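Local coordinates for protein 2'-deoxycytidine 5'-triphosphate deaminase (Agrobacterium tumefaciens, PDB 2R9Q) that probably catalyses the hydrolytic deamination of dCTP to dUTP, releasing ammonia, at residues G11-G16 / F168-A173; S57-P62 / D128-F133; R220-T225 / F241-F246. One frame throughout, in Å; residues are numbered along the deposited sequence.

Contact 1 of 3, residues G11-G16 / F168-A173; sequences GILADG and FRIGHA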
loop_
_atom_site.group_PDB
_atom_site.type_symbol
_atom_site.label_atom_id
_atom_site.label_comp_id
_atom_site.label_asym_id
_atom_site.label_seq_id
_atom_site.Cartn_x
_atom_site.Cartn_y
_atom_site.Cartn_z
ATOM N N GLY B 11 17.536 -30.819 28.708
ATOM C CA GLY B 11 17.872 -30.448 27.323
ATOM C C GLY B 11 16.735 -30.673 26.343
ATOM O O GLY B 11 15.600 -30.853 26.742
ATOM N N ILE B 12 17.067 -30.688 25.060
ATOM C CA ILE B 12 16.099 -30.890 23.992
ATOM C C ILE B 12 15.941 -32.388 23.701
ATOM O O ILE B 12 16.917 -33.115 23.653
ATOM C CB ILE B 12 16.485 -30.084 22.695
ATOM C CG1 ILE B 12 16.449 -28.585 22.998
ATOM C CG2 ILE B 12 15.533 -30.370 21.555
ATOM C CD1 ILE B 12 17.369 -27.748 22.153
ATOM N N LEU B 13 14.699 -32.824 23.527
ATOM C CA LEU B 13 14.405 -34.180 23.083
ATOM C C LEU B 13 14.813 -34.400 21.620
ATOM O O LEU B 13 14.399 -33.664 20.712
ATOM C CB LEU B 13 12.910 -34.538 23.289
ATOM C CG LEU B 13 12.383 -34.758 24.728
ATOM C CD1 LEU B 13 12.355 -33.476 25.570
ATOM C CD2 LEU B 13 10.990 -35.379 24.658
ATOM N N ALA B 14 15.634 -35.424 21.408
ATOM C CA ALA B 14 15.987 -35.865 20.068
ATOM C C ALA B 14 14.803 -36.626 19.441
ATOM O O ALA B 14 13.839 -36.951 20.120
ATOM C CB ALA B 14 17.280 -36.721 20.099
ATOM N N ASP B 15 14.872 -36.872 18.139
ATOM C CA ASP B 15 13.853 -37.667 17.435
ATOM C C ASP B 15 13.455 -39.039 18.063
ATOM O O ASP B 15 12.301 -39.471 17.933
ATOM C CB ASP B 15 14.247 -37.861 15.956
ATOM C CG ASP B 15 15.701 -38.218 15.762
ATOM O OD1 ASP B 15 16.363 -38.573 16.751
ATOM O OD2 ASP B 15 16.183 -38.135 14.614
ATOM N N GLY B 16 14.399 -39.717 18.721
ATOM C CA GLY B 16 14.119 -41.004 19.335
ATOM C C GLY B 16 13.129 -40.825 20.459
ATOM O O GLY B 16 12.159 -41.558 20.568
ATOM N N PHE B 168 10.719 -29.971 21.730
ATOM C CA PHE B 168 10.431 -30.347 23.130
ATOM C C PHE B 168 11.679 -30.311 23.977
ATOM O O PHE B 168 12.759 -30.634 23.501
ATOM C CB PHE B 168 9.818 -31.744 23.209
ATOM C CG PHE B 168 8.622 -31.926 22.337
ATOM C CD1 PHE B 168 7.363 -31.694 22.822
ATOM C CD2 PHE B 168 8.766 -32.329 21.019
ATOM C CE1 PHE B 168 6.273 -31.834 22.023
ATOM C CE2 PHE B 168 7.678 -32.487 20.219
ATOM C CZ PHE B 168 6.429 -32.241 20.719
ATOM N N ARG B 169 11.522 -29.916 25.239
ATOM C CA ARG B 169 12.651 -29.822 26.166
ATOM C C ARG B 169 12.324 -30.072 27.657
ATOM O O ARG B 169 11.188 -29.886 28.102
ATOM C CB ARG B 169 13.305 -28.454 26.001
ATOM C CG ARG B 169 12.385 -27.301 26.297
ATOM C CD ARG B 169 13.116 -25.985 26.266
ATOM N NE ARG B 169 13.793 -25.697 25.004
ATOM C CZ ARG B 169 13.189 -25.330 23.874
ATOM N NH1 ARG B 169 11.866 -25.258 23.778
ATOM N NH2 ARG B 169 13.923 -25.062 22.813
ATOM N N ILE B 170 13.325 -30.512 28.418
ATOM C CA ILE B 170 13.239 -30.534 29.889
ATOM C C ILE B 170 14.234 -29.518 30.425
ATOM O O ILE B 170 15.415 -29.613 30.173
ATOM C CB ILE B 170 13.454 -31.941 30.491
ATOM C CG1 ILE B 170 12.400 -32.915 29.915
ATOM C CG2 ILE B 170 13.343 -31.899 32.042
ATOM C CD1 ILE B 170 12.896 -34.315 29.645
ATOM N N GLY B 171 13.711 -28.514 31.126
ATOM C CA GLY B 171 14.473 -27.327 31.507
ATOM C C GLY B 171 14.866 -26.459 30.320
ATOM O O GLY B 171 14.259 -26.504 29.254
ATOM N N HIS B 172 15.905 -25.663 30.524
ATOM C CA HIS B 172 16.390 -24.752 29.516
ATOM C C HIS B 172 17.906 -24.762 29.545
ATOM O O HIS B 172 18.515 -23.874 30.107
ATOM C CB HIS B 172 15.813 -23.358 29.779
ATOM C CG HIS B 172 15.627 -22.530 28.548
ATOM N ND1 HIS B 172 15.563 -21.152 28.588
ATOM C CD2 HIS B 172 15.507 -22.878 27.244
ATOM C CE1 HIS B 172 15.393 -20.690 27.362
ATOM N NE2 HIS B 172 15.355 -21.717 26.528
ATOM N N ALA B 173 18.490 -25.761 28.884
ATOM C CA ALA B 173 19.927 -26.040 28.920
ATOM C C ALA B 173 20.710 -25.252 27.880
ATOM O O ALA B 173 21.448 -25.831 27.072
ATOM C CB ALA B 173 20.176 -27.528 28.748
HETATM O O HOH W 1 12.355 -31.555 20.207
#
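Gly11 and Ile170 face each other as a hydrogen-bonded antiparallel pair, and the main-chain bonds carry most of this contact. Ile170 N gives its hydrogen to Gly11 O at 2.8 Å, in the carbonyl plane; Gly11 N returns a more bent bond to Ile170 O, 132° at the hydrogen. A third bond, from Leu13 N to Phe168 O at 2.9 Å, comes from above the carbonyl plane, 37° out of it, just before helix 15-23. Between them Ile12 and Arg169 form a non-hydrogen-bonded pair, supplemented by CA-H...O contacts from Arg169 CA to Gly11 O and from Ile12 CA to Phe168 O. One water spans the far end, accepting from Phe168 N at 2.7 Å and probably donating to Leu13 O.

Apolar contact gathers round Leu13. Its CG stands anti to the carbonyl carbon (chi1 -71°), which carries CD1 over the Phe168 backbone, 3.9 Å from Phe168 CB and 4.2 Å from Ile170 CD1. Ala173 CB packs on Gly11 CA, where the glycine has no side chain.

On the face shared by Ile12 and Arg169, the arginine's charge looks outside the contact: NE makes a salt bridge to Glu338 and NH1 bonds Ser109 OG. Strand 11-12 is thus joined to strand 162-170 mainly through its backbone, and Ile12 also makes backbone bonds to His339 and Leu341. The buried guanidinium probably has its charge balanced by Glu338, linking this sheet to strand 331-339 of the C-terminal domain.

Contact 2 of 3, residues S57-P62 / D128-F133; sequences SFMPGP and DNAQEF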
loop_
_atom_site.group_PDB
_atom_site.type_symbol
_atom_site.label_atom_id
_atom_site.label_comp_id
_atom_site.label_asym_id
_atom_site.label_seq_id
_atom_site.Cartn_x
_atom_site.Cartn_y
_atom_site.Cartn_z
ATOM N N SER B 57 -6.325 -11.962 14.332
ATOM C CA SER B 57 -5.606 -12.697 15.365
ATOM C C SER B 57 -5.983 -12.268 16.807
ATOM O O SER B 57 -6.337 -11.131 17.071
ATOM C CB SER B 57 -4.098 -12.494 15.155
ATOM O OG SER B 57 -3.329 -13.067 16.193
ATOM N N PHE B 58 -5.874 -13.205 17.727
ATOM C CA PHE B 58 -6.304 -13.030 19.101
ATOM C C PHE B 58 -5.461 -13.872 20.037
ATOM O O PHE B 58 -4.849 -14.844 19.630
ATOM C CB PHE B 58 -7.782 -13.403 19.237
ATOM C CG PHE B 58 -8.104 -14.822 18.867
ATOM C CD1 PHE B 58 -8.257 -15.782 19.841
ATOM C CD2 PHE B 58 -8.298 -15.186 17.536
ATOM C CE1 PHE B 58 -8.584 -17.071 19.516
ATOM C CE2 PHE B 58 -8.610 -16.472 17.191
ATOM C CZ PHE B 58 -8.744 -17.434 18.187
ATOM N N MET B 59 -5.425 -13.478 21.293
ATOM C CA MET B 59 -4.788 -14.277 22.328
ATOM C C MET B 59 -5.907 -14.963 23.126
ATOM O O MET B 59 -6.806 -14.305 23.613
ATOM C CB MET B 59 -3.876 -13.405 23.211
ATOM C CG MET B 59 -2.872 -14.187 24.091
ATOM S SD MET B 59 -1.768 -15.371 23.261
ATOM C CE MET B 59 -0.694 -14.233 22.377
ATOM N N PRO B 60 -5.884 -16.301 23.215
ATOM C CA PRO B 60 -6.983 -16.980 23.889
ATOM C C PRO B 60 -7.213 -16.433 25.294
ATOM O O PRO B 60 -8.323 -16.069 25.643
ATOM C CB PRO B 60 -6.509 -18.435 23.949
ATOM C CG PRO B 60 -5.596 -18.541 22.838
ATOM C CD PRO B 60 -4.894 -17.255 22.706
ATOM N N GLY B 61 -6.132 -16.365 26.057
ATOM C CA GLY B 61 -6.156 -15.922 27.438
ATOM C C GLY B 61 -6.390 -17.070 28.408
ATOM O O GLY B 61 -6.753 -18.192 27.976
ATOM N N PRO B 62 -6.170 -16.795 29.718
ATOM C CA PRO B 62 -6.310 -17.723 30.846
ATOM C C PRO B 62 -7.691 -18.360 30.976
ATOM O O PRO B 62 -8.704 -17.671 30.866
ATOM C CB PRO B 62 -6.012 -16.838 32.061
ATOM C CG PRO B 62 -5.200 -15.725 31.544
ATOM C CD PRO B 62 -5.722 -15.468 30.179
ATOM N N ASP B 128 -4.584 -23.800 24.042
ATOM C CA ASP B 128 -5.645 -23.452 24.999
ATOM C C ASP B 128 -5.016 -22.684 26.167
ATOM O O ASP B 128 -3.901 -22.999 26.599
ATOM C CB ASP B 128 -6.338 -24.706 25.541
ATOM C CG ASP B 128 -7.315 -25.367 24.543
ATOM O OD1 ASP B 128 -7.537 -24.887 23.402
ATOM O OD2 ASP B 128 -7.886 -26.403 24.942
ATOM N N ASN B 129 -5.719 -21.661 26.649
ATOM C CA ASN B 129 -5.286 -20.854 27.791
ATOM C C ASN B 129 -4.051 -20.000 27.536
ATOM O O ASN B 129 -3.461 -19.502 28.476
ATOM C CB ASN B 129 -5.063 -21.736 29.031
ATOM C CG ASN B 129 -6.208 -22.703 29.267
ATOM O OD1 ASN B 129 -7.380 -22.318 29.199
ATOM N ND2 ASN B 129 -5.874 -23.972 29.510
ATOM N N ALA B 130 -3.716 -19.785 26.260
ATOM C CA ALA B 130 -2.473 -19.126 25.850
ATOM C C ALA B 130 -2.378 -17.618 26.165
ATOM O O ALA B 130 -3.309 -16.840 25.958
ATOM C CB ALA B 130 -2.193 -19.394 24.337
ATOM N N GLN B 131 -1.219 -17.245 26.688
ATOM C CA GLN B 131 -0.865 -15.861 27.001
ATOM C C GLN B 131 0.274 -15.384 26.119
ATOM O O GLN B 131 0.499 -14.198 25.961
ATOM C CB GLN B 131 -0.477 -15.748 28.472
ATOM C CG GLN B 131 -1.673 -15.794 29.388
ATOM C CD GLN B 131 -1.285 -15.996 30.834
ATOM O OE1 GLN B 131 -0.360 -15.342 31.329
ATOM N NE2 GLN B 131 -1.991 -16.885 31.528
ATOM N N GLU B 132 0.979 -16.346 25.546
ATOM C CA GLU B 132 2.004 -16.119 24.566
ATOM C C GLU B 132 1.814 -17.145 23.456
ATOM O O GLU B 132 1.353 -18.251 23.713
ATOM C CB GLU B 132 3.366 -16.283 25.239
ATOM C CG GLU B 132 4.547 -15.753 24.442
ATOM C CD GLU B 132 5.780 -15.564 25.315
ATOM O OE1 GLU B 132 5.680 -15.898 26.515
ATOM O OE2 GLU B 132 6.824 -15.072 24.808
ATOM N N PHE B 133 2.152 -16.758 22.230
ATOM C CA PHE B 133 2.205 -17.694 21.093
ATOM C C PHE B 133 3.482 -18.517 21.101
ATOM O O PHE B 133 4.467 -18.161 21.759
ATOM C CB PHE B 133 2.130 -16.959 19.747
ATOM C CG PHE B 133 0.805 -16.345 19.462
ATOM C CD1 PHE B 133 -0.368 -17.098 19.540
ATOM C CD2 PHE B 133 0.716 -15.030 19.086
ATOM C CE1 PHE B 133 -1.602 -16.534 19.249
ATOM C CE2 PHE B 133 -0.506 -14.463 18.790
ATOM C CZ PHE B 133 -1.663 -15.201 18.878
#
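Met59 reaches over the Phe133 ring in a Met-aromatic contact, the two side chains lying alongside each other and running in opposite senses. The thioether leaves with CG anti to the backbone N (chi1 -165°) and then folds at chi2 and chi3, which brings CE over the middle of the ring, 3.6 Å from the ring centroid and 10° off the normal: a CH-pi contact. SD sits over the same face at 4.3 Å from that centroid, and it also leans on the backbone, 3.5 Å from Gln131 C. Phe58 O approaches the ring differently, at its edge and near its plane, 3.3 Å from Phe133 CZ.

Beyond the methionine, Pro60 turns its ring on Ala130, with Pro60 CD 3.8 Å from Ala130 CB. Pro62 and Gln131 cross at about a right angle, the extended glutamine laying NE2 beside Pro62 CG. Gly61, between the two prolines, supplies the polar link: its N donates to Ala130 O at 2.9 Å, the donor tilted 20° from the carbonyl plane, while Gly61 O receives a CA-H...O contact from Asn129 CA.

Around this pair of loops, Lys69 NZ bonds the carbonyl oxygens of Met59 and Pro60, and Ser57 OG bonds Glu147. Phe324 of a second subunit packs on Met59, and Val322 and Ile325 of that subunit on Ser57 and Phe58. The buried end of the contact therefore rests on sulfur, methyl and ring surfaces with one direct backbone hydrogen bond beside them, and residues 57-59, besides meeting 128-133, also touch a neighbouring subunit.

Contact 3 of 3, residues R220-T225 / F241-F246; sequences RGKHHT and FWEPLF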
loop_
_atom_site.group_PDB
_atom_site.type_symbol
_atom_site.label_atom_id
_atom_site.label_comp_id
_atom_site.label_asym_id
_atom_site.label_seq_id
_atom_site.Cartn_x
_atom_site.Cartn_y
_atom_site.Cartn_z
ATOM N N ARG B 220 14.464 -10.748 -3.684
ATOM C CA ARG B 220 13.288 -10.031 -3.261
ATOM C C ARG B 220 12.019 -10.734 -3.809
ATOM O O ARG B 220 11.970 -11.180 -4.956
ATOM C CB ARG B 220 13.423 -8.605 -3.752
ATOM C CG ARG B 220 12.324 -7.693 -3.396
ATOM C CD ARG B 220 12.736 -6.273 -3.635
ATOM N NE ARG B 220 13.093 -6.077 -5.033
ATOM C CZ ARG B 220 13.976 -5.172 -5.488
ATOM N NH1 ARG B 220 14.625 -4.342 -4.665
ATOM N NH2 ARG B 220 14.222 -5.098 -6.796
ATOM N N GLY B 221 11.008 -10.881 -2.965
ATOM C CA GLY B 221 9.708 -11.415 -3.394
ATOM C C GLY B 221 8.964 -10.547 -4.405
ATOM O O GLY B 221 9.020 -9.328 -4.346
ATOM N N LYS B 222 8.298 -11.200 -5.348
ATOM C CA LYS B 222 7.490 -10.528 -6.366
ATOM C C LYS B 222 6.002 -10.420 -5.949
ATOM O O LYS B 222 5.565 -11.058 -4.995
ATOM C CB LYS B 222 7.607 -11.251 -7.700
ATOM C CG LYS B 222 8.954 -11.164 -8.380
ATOM C CD LYS B 222 8.910 -11.856 -9.756
ATOM C CE LYS B 222 10.112 -11.466 -10.638
ATOM N NZ LYS B 222 10.031 -12.008 -12.048
ATOM N N HIS B 223 5.232 -9.598 -6.668
ATOM C CA HIS B 223 3.820 -9.368 -6.336
ATOM C C HIS B 223 2.882 -9.865 -7.435
ATOM O O HIS B 223 3.266 -10.095 -8.549
ATOM C CB HIS B 223 3.601 -7.909 -6.011
ATOM C CG HIS B 223 4.479 -7.409 -4.907
ATOM N ND1 HIS B 223 5.503 -6.511 -5.115
ATOM C CD2 HIS B 223 4.506 -7.711 -3.586
ATOM C CE1 HIS B 223 6.113 -6.269 -3.968
ATOM N NE2 HIS B 223 5.527 -6.985 -3.024
ATOM N N HIS B 224 1.649 -10.117 -7.109
ATOM C CA HIS B 224 0.718 -10.680 -8.129
ATOM C C HIS B 224 1.196 -11.973 -8.834
ATOM O O HIS B 224 0.887 -12.219 -10.025
ATOM C CB HIS B 224 0.327 -9.594 -9.130
ATOM C CG HIS B 224 -0.291 -8.398 -8.480
ATOM N ND1 HIS B 224 -1.612 -8.365 -8.081
ATOM C CD2 HIS B 224 0.245 -7.215 -8.107
ATOM C CE1 HIS B 224 -1.873 -7.196 -7.522
ATOM N NE2 HIS B 224 -0.764 -6.476 -7.529
ATOM N N THR B 225 1.871 -12.813 -8.054
ATOM C CA THR B 225 2.373 -14.067 -8.517
ATOM C C THR B 225 1.221 -15.044 -8.629
ATOM O O THR B 225 0.110 -14.758 -8.224
ATOM C CB THR B 225 3.494 -14.646 -7.554
ATOM O OG1 THR B 225 2.927 -15.013 -6.283
ATOM C CG2 THR B 225 4.695 -13.659 -7.346
ATOM N N PHE B 241 8.607 -15.830 -9.013
ATOM C CA PHE B 241 8.305 -15.498 -7.615
ATOM C C PHE B 241 9.322 -14.588 -6.933
ATOM O O PHE B 241 8.972 -13.788 -6.071
ATOM C CB PHE B 241 8.174 -16.774 -6.795
ATOM C CG PHE B 241 7.001 -17.586 -7.179
ATOM C CD1 PHE B 241 5.737 -17.214 -6.756
ATOM C CD2 PHE B 241 7.145 -18.715 -7.991
ATOM C CE1 PHE B 241 4.636 -17.939 -7.112
ATOM C CE2 PHE B 241 6.028 -19.445 -8.374
ATOM C CZ PHE B 241 4.771 -19.059 -7.929
ATOM N N TRP B 242 10.585 -14.746 -7.303
ATOM C CA TRP B 242 11.680 -14.033 -6.667
ATOM C C TRP B 242 12.421 -13.243 -7.733
ATOM O O TRP B 242 12.472 -13.674 -8.873
ATOM C CB TRP B 242 12.586 -15.026 -5.958
ATOM C CG TRP B 242 11.944 -15.781 -4.800
ATOM C CD1 TRP B 242 11.794 -15.336 -3.515
ATOM C CD2 TRP B 242 11.383 -17.101 -4.830
ATOM N NE1 TRP B 242 11.176 -16.283 -2.747
ATOM C CE2 TRP B 242 10.918 -17.386 -3.522
ATOM C CE3 TRP B 242 11.248 -18.088 -5.832
ATOM C CZ2 TRP B 242 10.318 -18.630 -3.184
ATOM C CZ3 TRP B 242 10.638 -19.316 -5.516
ATOM C CH2 TRP B 242 10.175 -19.576 -4.191
ATOM N N GLU B 243 12.918 -12.069 -7.372
ATOM C CA GLU B 243 13.774 -11.274 -8.231
ATOM C C GLU B 243 15.171 -11.357 -7.662
ATOM O O GLU B 243 15.371 -10.952 -6.519
ATOM C CB GLU B 243 13.418 -9.788 -8.239
ATOM C CG GLU B 243 12.023 -9.453 -8.647
ATOM C CD GLU B 243 11.675 -7.989 -8.421
ATOM O OE1 GLU B 243 12.484 -7.267 -7.766
ATOM O OE2 GLU B 243 10.589 -7.567 -8.895
ATOM N N PRO B 244 16.145 -11.835 -8.468
ATOM C CA PRO B 244 17.556 -11.875 -8.033
ATOM C C PRO B 244 18.114 -10.476 -7.870
ATOM O O PRO B 244 17.703 -9.577 -8.581
ATOM C CB PRO B 244 18.278 -12.611 -9.159
ATOM C CG PRO B 244 17.277 -12.906 -10.193
ATOM C CD PRO B 244 15.962 -12.362 -9.831
ATOM N N LEU B 245 18.986 -10.304 -6.891
ATOM C CA LEU B 245 19.573 -9.009 -6.573
ATOM C C LEU B 245 21.089 -9.172 -6.621
ATOM O O LEU B 245 21.653 -10.156 -6.109
ATOM C CB LEU B 245 19.156 -8.499 -5.187
ATOM C CG LEU B 245 17.687 -8.299 -4.798
ATOM C CD1 LEU B 245 17.591 -7.909 -3.298
ATOM C CD2 LEU B 245 16.964 -7.274 -5.715
ATOM N N PHE B 246 21.731 -8.188 -7.236
ATOM C CA PHE B 246 23.133 -8.295 -7.593
ATOM C C PHE B 246 23.847 -7.096 -7.011
ATOM O O PHE B 246 23.353 -6.001 -7.159
ATOM C CB PHE B 246 23.325 -8.353 -9.122
ATOM C CG PHE B 246 22.582 -9.456 -9.792
ATOM C CD1 PHE B 246 21.380 -9.214 -10.439
ATOM C CD2 PHE B 246 23.094 -10.739 -9.798
ATOM C CE1 PHE B 246 20.688 -10.232 -11.072
ATOM C CE2 PHE B 246 22.412 -11.774 -10.435
ATOM C CZ PHE B 246 21.202 -11.518 -11.076
#
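The Arg220 guanidinium has Leu245 CD2 over one face, 3.6 Å above its plane and centred on it, while Glu243 OE1 meets its edge in plane. This arrangement belongs to an antiparallel strand pair, 216-221 with 242-246, at the margin of a five-stranded sheet in the C-terminal dUTPase-clan domain. Both NE and NH2 of Arg220 donate to Glu243 OE1 in a side-on salt bridge, Arg220 NH2 lying 2.9 Å from Glu243 OE1; the guanidinium and carboxylate planes stand 84° apart. The bend at chi3 (59°) sets NE and NH2 beside Glu243 OE1 after an otherwise extended start. The Phe241 ring receives Thr225 OG1 at its edge, 3.5 Å from Phe241 CE1.

Paired backbone bonds hold Arg220 against Glu243: Glu243 N to Arg220 O is 2.7 Å and nearly straight, and Arg220 N reaches Glu243 O. On the sheet face shared by Gly221 and Trp242, Trp242 meets Phe153 edge-to-face. Glu243 of a third subunit packs on Glu243, and OE2 of that neighbouring Glu243 forms a long, weak ion pair with Arg220 NH2. Lys222 passes Glu243 at a slant, its NZ bonded to Leu239 O, and Lys222 CE lies 3.4 Å from Glu243 CG.

In the fold
Contact 2 is nested along the chain inside the loop closed by contact 1, and contact 3 follows both. Contacts 1 and 2 share the N-terminal domain, with centres 24 Å apart and nearest atoms about 10 Å apart; one joins strands 11-12 and 162-170 of a six-stranded sheet, the other joins loops following strands 50-54 and 121-127 of the second sheet. Contact 3, in the C-terminal domain, has its centre 38 Å from that of contact 1, across the chain's centre, and 35 Å from that of contact 2. No two contacts touch. Contacts 2 and 3 both meet neighbouring subunits, whereas contact 1 stays within its chain, tying the N-terminal segment to both domains.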